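Local coordinates for protein D-3-phosphoglycerate dehydrogenase (Sulfolobus tokodaii, PDB 2EKL) that probably oxidises D-3-phosphoglycerate as an NAD-dependent dehydrogenase of the D-isomer specific 2-hydroxyacid family, at residues A[107-112]-A[201-206]; A[235-240]-A[258-263]; A[160-165]-A[182-187]. One frame throughout, in Å; residues are numbered along the deposited sequence.

Interaction 1: A[107-112]-A[201-206]; sequences ELTIGL and SLHVTV. With NAD (nicotinamide-adenine-dinucleotide), chain B.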
loop_
_atom_site.group_PDB
_atom_site.type_symbol
_atom_site.label_atom_id
_atom_site.label_comp_id
_atom_site.label_asym_id
_atom_site.label_seq_id
_atom_site.Cartn_x
_atom_site.Cartn_y
_atom_site.Cartn_z
ATOM N N GLU A 107 -1.126 -5.298 -6.985
ATOM C CA GLU A 107 -1.390 -4.097 -6.217
ATOM C C GLU A 107 -1.651 -4.401 -4.748
ATOM O O GLU A 107 -1.142 -3.704 -3.869
ATOM C CB GLU A 107 -2.559 -3.333 -6.853
ATOM C CG GLU A 107 -2.149 -2.640 -8.157
ATOM C CD GLU A 107 -3.303 -2.418 -9.119
ATOM O OE1 GLU A 107 -4.463 -2.329 -8.667
ATOM O OE2 GLU A 107 -3.040 -2.314 -10.337
ATOM N N LEU A 108 -2.425 -5.446 -4.471
ATOM C CA LEU A 108 -2.701 -5.792 -3.083
ATOM C C LEU A 108 -1.403 -6.200 -2.395
ATOM O O LEU A 108 -1.210 -5.922 -1.213
ATOM C CB LEU A 108 -3.711 -6.939 -2.987
ATOM C CG LEU A 108 -4.122 -7.308 -1.555
ATOM C CD1 LEU A 108 -4.863 -6.138 -0.918
ATOM C CD2 LEU A 108 -5.007 -8.550 -1.569
ATOM N N THR A 109 -0.510 -6.853 -3.136
ATOM C CA THR A 109 0.771 -7.287 -2.571
ATOM C C THR A 109 1.568 -6.080 -2.083
ATOM O O THR A 109 2.072 -6.066 -0.956
ATOM C CB THR A 109 1.621 -8.057 -3.609
ATOM O OG1 THR A 109 0.907 -9.220 -4.046
ATOM C CG2 THR A 109 2.956 -8.488 -2.992
ATOM N N ILE A 110 1.687 -5.067 -2.940
ATOM C CA ILE A 110 2.416 -3.849 -2.591
ATOM C C ILE A 110 1.725 -3.160 -1.416
ATOM O O ILE A 110 2.381 -2.641 -0.505
ATOM C CB ILE A 110 2.474 -2.865 -3.793
ATOM C CG1 ILE A 110 3.274 -3.494 -4.941
ATOM C CG2 ILE A 110 3.092 -1.532 -3.362
ATOM C CD1 ILE A 110 4.714 -3.850 -4.587
ATOM N N GLY A 111 0.397 -3.158 -1.437
ATOM C CA GLY A 111 -0.349 -2.533 -0.359
ATOM C C GLY A 111 -0.088 -3.230 0.968
ATOM O O GLY A 111 0.099 -2.575 1.994
ATOM N N LEU A 112 -0.091 -4.561 0.956
ATOM C CA LEU A 112 0.159 -5.340 2.170
ATOM C C LEU A 112 1.579 -5.114 2.684
ATOM O O LEU A 112 1.801 -4.964 3.891
ATOM C CB LEU A 112 -0.069 -6.836 1.901
ATOM C CG LEU A 112 -1.531 -7.291 1.823
ATOM C CD1 LEU A 112 -1.615 -8.741 1.351
ATOM C CD2 LEU A 112 -2.172 -7.143 3.201
ATOM N N SER A 201 8.485 -11.740 -0.604
ATOM C CA SER A 201 7.121 -11.773 -1.122
ATOM C C SER A 201 6.897 -13.087 -1.867
ATOM O O SER A 201 7.628 -13.411 -2.803
ATOM C CB SER A 201 6.883 -10.573 -2.043
ATOM O OG SER A 201 5.504 -10.393 -2.300
ATOM N N LEU A 202 5.879 -13.833 -1.447
ATOM C CA LEU A 202 5.577 -15.138 -2.035
ATOM C C LEU A 202 4.525 -15.079 -3.135
ATOM O O LEU A 202 3.426 -14.566 -2.931
ATOM C CB LEU A 202 5.120 -16.094 -0.933
ATOM C CG LEU A 202 6.026 -16.136 0.302
ATOM C CD1 LEU A 202 5.415 -17.058 1.341
ATOM C CD2 LEU A 202 7.430 -16.611 -0.086
ATOM N N HIS A 203 4.870 -15.624 -4.300
ATOM C CA HIS A 203 3.979 -15.622 -5.459
ATOM C C HIS A 203 4.107 -16.934 -6.220
ATOM O O HIS A 203 4.176 -16.952 -7.447
ATOM C CB HIS A 203 4.352 -14.457 -6.372
ATOM C CG HIS A 203 4.319 -13.132 -5.684
ATOM N ND1 HIS A 203 3.140 -12.503 -5.349
ATOM C CD2 HIS A 203 5.314 -12.351 -5.202
ATOM C CE1 HIS A 203 3.411 -11.391 -4.689
ATOM N NE2 HIS A 203 4.722 -11.276 -4.586
ATOM N N VAL A 204 4.127 -18.032 -5.476
ATOM C CA VAL A 204 4.279 -19.356 -6.068
ATOM C C VAL A 204 2.978 -20.106 -6.305
ATOM O O VAL A 204 1.947 -19.808 -5.702
ATOM C CB VAL A 204 5.155 -20.257 -5.170
ATOM C CG1 VAL A 204 6.532 -19.641 -4.994
ATOM C CG2 VAL A 204 4.476 -20.455 -3.814
ATOM N N THR A 205 3.049 -21.084 -7.204
ATOM C CA THR A 205 1.925 -21.954 -7.506
ATOM C C THR A 205 2.343 -23.304 -6.941
ATOM O O THR A 205 3.300 -23.917 -7.419
ATOM C CB THR A 205 1.699 -22.112 -9.018
ATOM O OG1 THR A 205 2.937 -22.465 -9.648
ATOM C CG2 THR A 205 1.155 -20.825 -9.615
ATOM N N VAL A 206 1.642 -23.752 -5.908
ATOM C CA VAL A 206 1.949 -25.025 -5.275
ATOM C C VAL A 206 0.665 -25.800 -5.022
ATOM O O VAL A 206 -0.422 -25.220 -4.994
ATOM C CB VAL A 206 2.677 -24.816 -3.929
ATOM C CG1 VAL A 206 4.045 -24.193 -4.168
ATOM C CG2 VAL A 206 1.846 -23.921 -3.023
HETATM P PA NAD B . 2.396 -18.041 -12.311
HETATM O O1A NAD B . 2.505 -17.025 -13.374
HETATM O O2A NAD B . 2.107 -19.463 -12.761
HETATM O O5B NAD B . 3.752 -17.968 -11.461
HETATM C C5B NAD B . 3.951 -18.874 -10.386
HETATM C C4B NAD B . 5.588 -19.029 -10.304
HETATM O O4B NAD B . 5.987 -19.593 -9.043
HETATM C C3B NAD B . 6.121 -19.843 -11.530
HETATM O O3B NAD B . 7.149 -19.138 -12.224
HETATM C C2B NAD B . 6.519 -21.175 -10.881
HETATM O O2B NAD B . 7.494 -21.956 -11.528
HETATM C C1B NAD B . 6.862 -20.663 -9.531
HETATM N N9A NAD B . 7.004 -21.735 -8.496
HETATM C C8A NAD B . 6.239 -22.866 -8.248
HETATM N N7A NAD B . 6.760 -23.545 -7.200
HETATM C C5A NAD B . 7.849 -22.871 -6.764
HETATM C C6A NAD B . 8.825 -23.060 -5.707
HETATM N N6A NAD B . 8.758 -24.103 -4.895
HETATM N N1A NAD B . 9.885 -22.108 -5.529
HETATM C C2A NAD B . 10.012 -20.959 -6.377
HETATM N N3A NAD B . 9.063 -20.771 -7.409
HETATM C C4A NAD B . 8.012 -21.711 -7.588
HETATM O O3 NAD B . 1.203 -17.641 -11.306
HETATM P PN NAD B . 0.654 -16.187 -10.871
HETATM O O1N NAD B . 1.764 -15.221 -10.844
HETATM O O2N NAD B . -0.442 -15.897 -11.840
HETATM O O5D NAD B . 0.059 -16.590 -9.468
HETATM C C5D NAD B . 0.919 -16.714 -8.355
HETATM C C4D NAD B . 0.162 -17.140 -7.114
HETATM O O4D NAD B . -0.782 -16.166 -6.708
HETATM C C3D NAD B . -0.654 -18.460 -7.220
HETATM O O3D NAD B . -0.500 -19.257 -6.035
HETATM C C2D NAD B . -2.040 -17.989 -7.473
HETATM O O2D NAD B . -3.004 -19.009 -7.295
HETATM C C1D NAD B . -2.030 -16.814 -6.535
HETATM N N1N NAD B . -3.083 -15.774 -6.708
HETATM C C2N NAD B . -3.752 -15.297 -5.537
HETATM C C3N NAD B . -4.763 -14.301 -5.678
HETATM C C7N NAD B . -5.457 -13.798 -4.469
HETATM O O7N NAD B . -6.756 -13.481 -4.598
HETATM N N7N NAD B . -4.882 -13.647 -3.285
HETATM C C4N NAD B . -5.076 -13.806 -7.046
HETATM C C5N NAD B . -4.389 -14.300 -8.226
HETATM C C6N NAD B . -3.380 -15.298 -8.043
#

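Interaction 2: A[235-240]-A[258-263]; sequences VAVNGK and VFWNEP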
loop_
_atom_site.group_PDB
_atom_site.type_symbol
_atom_site.label_atom_id
_atom_site.label_comp_id
_atom_site.label_asym_id
_atom_site.label_seq_id
_atom_site.Cartn_x
_atom_site.Cartn_y
_atom_site.Cartn_z
ATOM N N VAL A 235 -0.506 -22.558 2.111
ATOM C CA VAL A 235 0.287 -23.779 2.261
ATOM C C VAL A 235 1.762 -23.643 1.875
ATOM O O VAL A 235 2.566 -24.523 2.183
ATOM C CB VAL A 235 -0.328 -24.961 1.460
ATOM C CG1 VAL A 235 -1.744 -25.227 1.939
ATOM C CG2 VAL A 235 -0.312 -24.660 -0.027
ATOM N N ALA A 236 2.116 -22.550 1.204
ATOM C CA ALA A 236 3.502 -22.328 0.810
ATOM C C ALA A 236 4.337 -22.019 2.051
ATOM O O ALA A 236 5.566 -22.080 2.017
ATOM C CB ALA A 236 3.591 -21.167 -0.181
ATOM N N VAL A 237 3.656 -21.706 3.149
ATOM C CA VAL A 237 4.322 -21.373 4.405
ATOM C C VAL A 237 3.945 -22.300 5.554
ATOM O O VAL A 237 2.778 -22.654 5.720
ATOM C CB VAL A 237 3.979 -19.931 4.844
ATOM C CG1 VAL A 237 4.633 -19.618 6.189
ATOM C CG2 VAL A 237 4.440 -18.947 3.785
ATOM N N ASN A 238 4.942 -22.691 6.342
ATOM C CA ASN A 238 4.705 -23.535 7.509
ATOM C C ASN A 238 4.175 -22.563 8.564
ATOM O O ASN A 238 4.946 -21.809 9.160
ATOM C CB ASN A 238 6.019 -24.162 7.989
ATOM C CG ASN A 238 5.831 -25.071 9.191
ATOM O OD1 ASN A 238 4.968 -24.834 10.035
ATOM N ND2 ASN A 238 6.657 -26.108 9.283
ATOM N N GLY A 239 2.862 -22.579 8.779
ATOM C CA GLY A 239 2.245 -21.675 9.734
ATOM C C GLY A 239 2.721 -21.797 11.165
ATOM O O GLY A 239 2.824 -20.802 11.883
ATOM N N LYS A 240 2.998 -23.021 11.595
ATOM C CA LYS A 240 3.463 -23.235 12.953
ATOM C C LYS A 240 4.883 -22.695 13.114
ATOM O O LYS A 240 5.217 -22.108 14.141
ATOM C CB LYS A 240 3.376 -24.722 13.296
ATOM C CG LYS A 240 1.932 -25.213 13.325
ATOM C CD LYS A 240 1.823 -26.728 13.461
ATOM C CE LYS A 240 0.364 -27.157 13.508
ATOM N NZ LYS A 240 0.218 -28.633 13.624
ATOM N N VAL A 258 -4.037 -14.584 2.226
ATOM C CA VAL A 258 -4.460 -15.982 2.298
ATOM C C VAL A 258 -4.140 -16.644 3.641
ATOM O O VAL A 258 -3.054 -16.463 4.202
ATOM C CB VAL A 258 -3.803 -16.808 1.166
ATOM C CG1 VAL A 258 -4.249 -16.275 -0.189
ATOM C CG2 VAL A 258 -2.286 -16.749 1.291
ATOM N N PHE A 259 -5.095 -17.409 4.158
ATOM C CA PHE A 259 -4.912 -18.099 5.428
ATOM C C PHE A 259 -5.196 -19.584 5.232
ATOM O O PHE A 259 -6.003 -19.964 4.385
ATOM C CB PHE A 259 -5.852 -17.519 6.492
ATOM C CG PHE A 259 -5.148 -17.082 7.749
ATOM C CD1 PHE A 259 -4.227 -16.039 7.721
ATOM C CD2 PHE A 259 -5.404 -17.716 8.964
ATOM C CE1 PHE A 259 -3.568 -15.634 8.882
ATOM C CE2 PHE A 259 -4.752 -17.318 10.129
ATOM C CZ PHE A 259 -3.832 -16.275 10.089
ATOM N N TRP A 260 -4.518 -20.418 6.012
ATOM C CA TRP A 260 -4.678 -21.863 5.919
ATOM C C TRP A 260 -6.154 -22.231 5.980
ATOM O O TRP A 260 -6.614 -23.109 5.252
ATOM C CB TRP A 260 -3.870 -22.520 7.037
ATOM C CG TRP A 260 -2.411 -22.165 6.916
ATOM C CD1 TRP A 260 -1.454 -22.849 6.217
ATOM C CD2 TRP A 260 -1.773 -20.983 7.415
ATOM N NE1 TRP A 260 -0.261 -22.162 6.246
ATOM C CE2 TRP A 260 -0.429 -21.014 6.973
ATOM C CE3 TRP A 260 -2.205 -19.897 8.188
ATOM C CZ2 TRP A 260 0.484 -19.999 7.280
ATOM C CZ3 TRP A 260 -1.294 -18.888 8.493
ATOM C CH2 TRP A 260 0.035 -18.948 8.037
ATOM N N ASN A 261 -6.885 -21.533 6.842
ATOM C CA ASN A 261 -8.324 -21.714 6.998
ATOM C C ASN A 261 -8.917 -20.315 7.106
ATOM O O ASN A 261 -8.489 -19.519 7.944
ATOM C CB ASN A 261 -8.646 -22.520 8.259
ATOM C CG ASN A 261 -8.490 -24.015 8.052
ATOM O OD1 ASN A 261 -9.223 -24.625 7.273
ATOM N ND2 ASN A 261 -7.528 -24.612 8.745
ATOM N N GLU A 262 -9.894 -20.017 6.254
ATOM C CA GLU A 262 -10.528 -18.702 6.241
ATOM C C GLU A 262 -12.026 -18.816 6.528
ATOM O O GLU A 262 -12.801 -19.196 5.652
ATOM C CB GLU A 262 -10.306 -18.047 4.869
ATOM C CG GLU A 262 -8.844 -18.074 4.406
ATOM C CD GLU A 262 -8.654 -17.659 2.951
ATOM O OE1 GLU A 262 -9.650 -17.577 2.206
ATOM O OE2 GLU A 262 -7.495 -17.426 2.545
ATOM N N PRO A 263 -12.456 -18.491 7.762
ATOM C CA PRO A 263 -11.681 -18.028 8.920
ATOM C C PRO A 263 -10.900 -19.172 9.563
ATOM O O PRO A 263 -11.168 -20.343 9.291
ATOM C CB PRO A 263 -12.753 -17.490 9.875
ATOM C CG PRO A 263 -13.982 -17.327 9.012
ATOM C CD PRO A 263 -13.891 -18.493 8.083
#

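Interaction 3: A[160-165]-A[182-187]; sequences IANAMG and KINAKA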
loop_
_atom_site.group_PDB
_atom_site.type_symbol
_atom_site.label_atom_id
_atom_site.label_comp_id
_atom_site.label_asym_id
_atom_site.label_seq_id
_atom_site.Cartn_x
_atom_site.Cartn_y
_atom_site.Cartn_z
ATOM N N ILE A 160 7.692 -3.001 -9.624
ATOM C CA ILE A 160 7.235 -1.930 -8.751
ATOM C C ILE A 160 8.209 -1.704 -7.597
ATOM O O ILE A 160 8.565 -0.565 -7.296
ATOM C CB ILE A 160 5.814 -2.234 -8.206
ATOM C CG1 ILE A 160 4.813 -2.228 -9.369
ATOM C CG2 ILE A 160 5.409 -1.194 -7.170
ATOM C CD1 ILE A 160 3.456 -2.846 -9.037
ATOM N N ALA A 161 8.660 -2.782 -6.964
ATOM C CA ALA A 161 9.594 -2.646 -5.850
ATOM C C ALA A 161 10.884 -1.968 -6.311
ATOM O O ALA A 161 11.472 -1.171 -5.579
ATOM C CB ALA A 161 9.897 -4.015 -5.248
ATOM N N ASN A 162 11.326 -2.282 -7.525
ATOM C CA ASN A 162 12.534 -1.663 -8.057
ATOM C C ASN A 162 12.321 -0.155 -8.179
ATOM O O ASN A 162 13.206 0.642 -7.855
ATOM C CB ASN A 162 12.885 -2.258 -9.425
ATOM C CG ASN A 162 14.051 -1.549 -10.089
ATOM O OD1 ASN A 162 13.868 -0.757 -11.019
ATOM N ND2 ASN A 162 15.257 -1.815 -9.603
ATOM N N ALA A 163 11.132 0.239 -8.633
ATOM C CA ALA A 163 10.813 1.650 -8.785
ATOM C C ALA A 163 10.751 2.340 -7.423
ATOM O O ALA A 163 10.949 3.551 -7.321
ATOM C CB ALA A 163 9.486 1.812 -9.535
ATOM N N MET A 164 10.476 1.559 -6.378
ATOM C CA MET A 164 10.414 2.085 -5.020
ATOM C C MET A 164 11.828 2.187 -4.440
ATOM O O MET A 164 12.008 2.504 -3.267
ATOM C CB MET A 164 9.553 1.172 -4.137
ATOM C CG MET A 164 8.081 1.142 -4.543
ATOM S SD MET A 164 7.119 -0.044 -3.558
ATOM C CE MET A 164 7.261 0.663 -1.925
ATOM N N GLY A 165 12.829 1.907 -5.271
ATOM C CA GLY A 165 14.205 1.996 -4.808
ATOM C C GLY A 165 14.715 0.788 -4.042
ATOM O O GLY A 165 15.743 0.869 -3.362
ATOM N N LYS A 182 16.126 -8.355 -16.971
ATOM C CA LYS A 182 15.364 -7.391 -17.753
ATOM C C LYS A 182 14.642 -6.338 -16.919
ATOM O O LYS A 182 14.377 -5.241 -17.406
ATOM C CB LYS A 182 14.350 -8.113 -18.647
ATOM C CG LYS A 182 13.553 -7.179 -19.553
ATOM C CD LYS A 182 14.479 -6.334 -20.425
ATOM C CE LYS A 182 13.707 -5.333 -21.277
ATOM N NZ LYS A 182 12.791 -5.995 -22.249
ATOM N N ILE A 183 14.317 -6.660 -15.668
ATOM C CA ILE A 183 13.621 -5.697 -14.819
ATOM C C ILE A 183 14.530 -5.121 -13.733
ATOM O O ILE A 183 14.053 -4.558 -12.751
ATOM C CB ILE A 183 12.386 -6.324 -14.132
ATOM C CG1 ILE A 183 12.825 -7.296 -13.039
ATOM C CG2 ILE A 183 11.537 -7.058 -15.160
ATOM C CD1 ILE A 183 11.694 -7.688 -12.102
ATOM N N ASN A 184 15.837 -5.264 -13.935
ATOM C CA ASN A 184 16.849 -4.775 -13.002
ATOM C C ASN A 184 16.894 -5.605 -11.722
ATOM O O ASN A 184 17.325 -5.122 -10.675
ATOM C CB ASN A 184 16.609 -3.305 -12.644
ATOM C CG ASN A 184 17.840 -2.646 -12.037
ATOM O OD1 ASN A 184 17.734 -1.731 -11.220
ATOM N ND2 ASN A 184 19.018 -3.100 -12.451
ATOM N N ALA A 185 16.442 -6.851 -11.810
ATOM C CA ALA A 185 16.457 -7.754 -10.663
ATOM C C ALA A 185 17.560 -8.773 -10.898
ATOM O O ALA A 185 18.175 -8.795 -11.965
ATOM C CB ALA A 185 15.112 -8.460 -10.524
ATOM N N LYS A 186 17.820 -9.612 -9.903
ATOM C CA LYS A 186 18.855 -10.629 -10.038
ATOM C C LYS A 186 18.331 -11.986 -9.587
ATOM O O LYS A 186 17.864 -12.138 -8.457
ATOM C CB LYS A 186 20.083 -10.242 -9.209
ATOM C CG LYS A 186 21.275 -11.175 -9.386
ATOM C CD LYS A 186 22.480 -10.674 -8.600
ATOM C CE LYS A 186 23.735 -11.467 -8.935
ATOM N NZ LYS A 186 23.595 -12.912 -8.610
ATOM N N ALA A 187 18.395 -12.970 -10.479
ATOM C CA ALA A 187 17.945 -14.313 -10.145
ATOM C C ALA A 187 19.020 -14.962 -9.282
ATOM O O ALA A 187 20.201 -14.964 -9.643
ATOM C CB ALA A 187 17.717 -15.129 -11.415
HETATM O O HOH W 1 16.738 -4.170 -8.285
HETATM O O HOH W 2 15.988 0.910 -12.494
#

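Interaction 1: A[107-112]-A[201-206]
In the NAD-binding Rossmann domain, helix 102-118 lies against the C-terminal end of strand 199-202, where Thr109 meets Ser201 and His203 just as the chain leaves the parallel sheet for the cofactor. The contact is small and buried, and Thr109 is the one residue of the helix that makes it. Its methyl CG2, anti to the backbone N (OG1 has chi1 -60°), presses against both partners: Thr109 CG2 lies 3.3 Å from Ser201 OG and 3.4 Å from His203 CE1. The other branch comes up to the imidazole at its edge, in the ring plane, with Thr109 OG1 3.4 Å from His203 CE1. No hydrogen bond spans the two segments. The hydroxyl instead serves its own helix and the neighbouring loop, bonding to Ala105 O and to Thr231 OG1. On the strand side, Ser201 OG and His203 NE2 are joined by a short hydrogen bond of 2.6 Å, which fixes the rotation of the imidazole and leaves CE1 turned to the threonine. Val157 of helix 152-163 touches both Thr109 and His203, and Ile153 of the same helix also packs on the histidine.

Past His203 the chain becomes part of the NAD pocket. The nicotinamide ribose hydroxyl NAD O3D donates to Val204 O at 2.5 Å, while Val204 CG1 rests 3.6 Å from the adenine atom NAD C4A, and Thr205 CG2 approaches the adenosine ribose carbon NAD C5B to 3.5 Å. Chemically, then, Thr109 OG1 is bonded to Ala105 and Thr231, and Ser201 OG to His203 NE2; what crosses between the segments is close van der Waals contact of methyl, hydroxyl and ring carbon, directly behind the backbone that grips the cofactor.

Interaction 2: A[235-240]-A[258-263]
Trp260 reaches out of the loop after strand 251-256 and lays its indole against the turn that leads into helix 239-247. Its CG stands anti to its own carbonyl carbon (chi1 -60°), and chi2 near -90° turns the ring so that NE1 faces the turn. There Trp260 NE1 donates to Val237 O at 3.1 Å, with an N-H...O angle of 153°. The oxygen sits close to the indole plane, at the ring's edge, and the donor is tilted a little from the plane of the carbonyl.

The benzo part of the ring meets the first turn of the helix. Gly239 CA sits against the six-membered ring near its rim, 3.5 Å from Trp260 CZ2. A side chain on Gly239 would point at the ring, and even a CB would come tight against CZ2, so glycine suits this position. Val237 adds a looser apolar touch, its CB 4.3 Å from Trp260 CZ2.

On its own loop the indole meets Phe259: Trp260 CZ3 stands over the face of the Phe259 ring, about 3.9 Å above its plane. That loop is braced further by Phe259 N, which donates to Glu262 OE2 at 2.9 Å through the anti lone pair of the carboxylate. Trp268 of helix 267-274 makes an edge-to-face pair with Trp260, and Asn238 caps helix 239-247 through Ala241 N.

The indole is thus used in two ways at once: its single N-H occupies a backbone carbonyl of the turn, while its carbon atoms pack on the glycine and meet the neighbouring aromatic rings, so polar and apolar forces together hold the rotation of the ring.

Interaction 3: A[160-165]-A[182-187]
Asn162, on the last turn of helix 152-163, sets its carboxamide across that of Asn184, the two amide planes standing 89° apart. Asn162 CG is anti to the backbone N, which carries the amide outward from the helix toward the loop 182-187. Its nitrogen does the gripping: Asn162 ND2 donates to Asn184 OD1 at 3.0 Å, with an N-H...O angle of 142°. The bond is bent at the acceptor too, the C=O...N angle being 114° with the donor tilted from the carbonyl plane. The flank of the amide also meets the backbone, Asn162 CG coming within 4.0 Å of Ile183 O.

Two waters complete the join. One accepts from Asn162 ND2 at 3.1 Å and donates to Asn184 O at 2.6 Å, tying the side chain to the main chain of the loop. The other donates to Asn162 OD1 at 3.1 Å and, weakly, to Asn184 OD1. Both ends of the Asn162 amide therefore have partners at this surface. A leucine in place of Asn162 would probably leave Asn184 OD1 without its amide donor and break both water bridges, setting the Asn184 side chain free to turn.

Behind the polar layer, Val168 of strand 167-171 touches both Asn162 and Ala185. Gly165 and Asn184, each with positive phi, are the C-prime residues of Schellman motifs that end helices 152-163 and 177-182. The contact thus links the C-terminal ends of the helices that precede and follow strand 167-171 in the chain, at the 186-187 edge of the parallel sheet in a Rossmann domain.

Overall arrangement
From the N terminus, the chain first passes a separate five-stranded parallel sheet, then enters helix 102-118, where interaction 1 opens. It closes only at 201-206, after 88 intervening residues, and interaction 3 (160-165 with 182-187) opens and closes within that span. Interaction 2 follows in series, with the rest of helix 239-247 and strand 251-256 between its two ends. Interaction 1 touches both others: Ile110 packs on Ile160 and Met164, while Leu202, Val204 and Val206 meet Val237, Ala236 and Val235. Interactions 2 and 3 stay about 18 Å apart at their nearest atoms. Together they tie helices and loops around the seven-stranded sheet, and all three also touch the second subunit.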